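Local coordinates for protein tudor (Drosophila melanogaster, PDB 3NTK) that recognises methylarginine-bearing Aubergine through its last extended Tudor domain and is required for germ cell formation, at residues K71-G76 and N88-Q93. Numbering follows the deposited sequence.
Sequences KVLDDG and NAVTQQ
Q92 turns its CG anti to its own carbonyl carbon (chi1 -64°), and its chain runs extended beyond CG. This carries the side-chain amide across to the backbone of D75. NE2 of Q92 donates to O of D75 at 2.9 Å. The approach is almost in line with the carbonyl bond, with a C=O...N angle of 164°. The bond is bent at the hydrogen (138°), and the acceptor is tilted out of the Q92 amide plane. The aliphatic part of Q92 passes beside G76, with CB 4.1 Å from G76 O. A water joins the two backbones here. It donates to G76 O at 2.7 Å and to Q92 O at 2.8 Å.

Each segment starts in a strand of the antiparallel sheet of the Tudor core and runs on into a loop or turn. This core, part of the last extended Tudor domain of the protein, has the SH3-like barrel fold of its family. Strand 78-82 lies between 63-72 and 87-95 in the sheet. The backbone of K71 hydrogen-bonds to that of E79 on one side, and the backbone of T91 to that of C78 on the other. The turn after strand 63-72 thus reaches past strand 78-82 to strand 87-95, at the surface.

L73 and V90 make the apolar part. Their side chains cross at about a right angle, with L73 CD1 3.9 Å from V90 CG1. V90 also touches K77. T91 directs its CB away from the turn. Its OG1 accepts from N of Q93 at 3.2 Å, forming an ST turn, and also hydrogen-bonds to O of Q57 in strand 53-58.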
# COMPACT_ATOMS: atom_id res chain seq x y z
N LYS A 71 15.20 0.59 -6.64
CA LYS A 71 16.26 1.04 -7.54
C LYS A 71 17.32 1.81 -6.77
O LYS A 71 17.00 2.64 -5.93
CB LYS A 71 15.69 1.97 -8.62
CG LYS A 71 14.68 1.35 -9.56
CD LYS A 71 14.22 2.37 -10.60
CE LYS A 71 15.40 2.89 -11.42
NZ LYS A 71 15.00 3.97 -12.37
N VAL A 72 18.59 1.52 -7.06
CA VAL A 72 19.69 2.22 -6.41
C VAL A 72 20.13 3.33 -7.36
O VAL A 72 20.57 3.07 -8.48
CB VAL A 72 20.88 1.28 -6.14
CG1 VAL A 72 22.05 2.07 -5.56
CG2 VAL A 72 20.46 0.18 -5.16
N LEU A 73 20.01 4.58 -6.91
CA LEU A 73 20.37 5.74 -7.71
C LEU A 73 21.71 6.32 -7.25
O LEU A 73 22.41 5.72 -6.43
CB LEU A 73 19.29 6.81 -7.60
CG LEU A 73 17.85 6.36 -7.86
CD1 LEU A 73 16.90 7.49 -7.52
CD2 LEU A 73 17.69 5.92 -9.31
N ASP A 74 22.06 7.49 -7.78
CA ASP A 74 23.31 8.13 -7.41
C ASP A 74 23.19 8.98 -6.15
O ASP A 74 22.09 9.33 -5.73
CB ASP A 74 23.82 9.00 -8.56
CG ASP A 74 24.15 8.20 -9.81
OD1 ASP A 74 23.20 7.68 -10.44
OD2 ASP A 74 25.34 8.08 -10.14
N ASP A 75 24.34 9.29 -5.56
CA ASP A 75 24.41 10.10 -4.35
C ASP A 75 23.69 9.47 -3.16
O ASP A 75 23.01 10.15 -2.40
CB ASP A 75 23.83 11.49 -4.63
CG ASP A 75 24.57 12.21 -5.74
OD1 ASP A 75 25.81 12.29 -5.66
OD2 ASP A 75 23.91 12.69 -6.69
N GLY A 76 23.87 8.16 -3.00
CA GLY A 76 23.25 7.46 -1.90
C GLY A 76 21.73 7.46 -1.91
O GLY A 76 21.10 7.16 -0.90
N ASN A 88 5.64 4.77 -3.33
CA ASN A 88 7.07 4.78 -3.64
C ASN A 88 7.62 6.19 -3.52
O ASN A 88 6.90 7.17 -3.74
CB ASN A 88 7.31 4.26 -5.06
CG ASN A 88 7.04 2.78 -5.19
OD1 ASN A 88 6.00 2.29 -4.76
ND2 ASN A 88 7.97 2.05 -5.79
N ALA A 89 8.89 6.29 -3.17
CA ALA A 89 9.53 7.59 -3.03
C ALA A 89 11.04 7.44 -3.06
O ALA A 89 11.56 6.36 -2.77
CB ALA A 89 9.10 8.24 -1.72
N VAL A 90 11.72 8.51 -3.43
CA VAL A 90 13.17 8.52 -3.48
C VAL A 90 13.63 9.08 -2.14
O VAL A 90 13.12 10.11 -1.70
CB VAL A 90 13.70 9.43 -4.61
CG1 VAL A 90 15.22 9.48 -4.57
CG2 VAL A 90 13.21 8.91 -5.96
N THR A 91 14.57 8.41 -1.50
CA THR A 91 15.07 8.86 -0.20
C THR A 91 16.56 8.59 -0.05
O THR A 91 17.15 7.86 -0.84
CB THR A 91 14.31 8.16 0.95
OG1 THR A 91 14.78 8.67 2.21
CG2 THR A 91 14.53 6.66 0.91
N GLN A 92 17.17 9.19 0.96
CA GLN A 92 18.60 9.02 1.23
C GLN A 92 18.82 8.52 2.64
O GLN A 92 19.95 8.21 3.03
CB GLN A 92 19.35 10.34 1.07
CG GLN A 92 19.34 10.92 -0.33
CD GLN A 92 20.17 12.19 -0.42
OE1 GLN A 92 19.91 13.17 0.28
NE2 GLN A 92 21.18 12.18 -1.29
N GLN A 93 17.75 8.43 3.43
CA GLN A 93 17.87 8.00 4.81
C GLN A 93 17.40 6.57 5.04
O GLN A 93 16.21 6.28 4.92
CB GLN A 93 17.08 8.96 5.71
CG GLN A 93 17.48 10.43 5.55
CD GLN A 93 18.97 10.66 5.75
OE1 GLN A 93 19.60 10.05 6.61
NE2 GLN A 93 19.54 11.57 4.95
O HOH W 1 22.24 7.61 1.49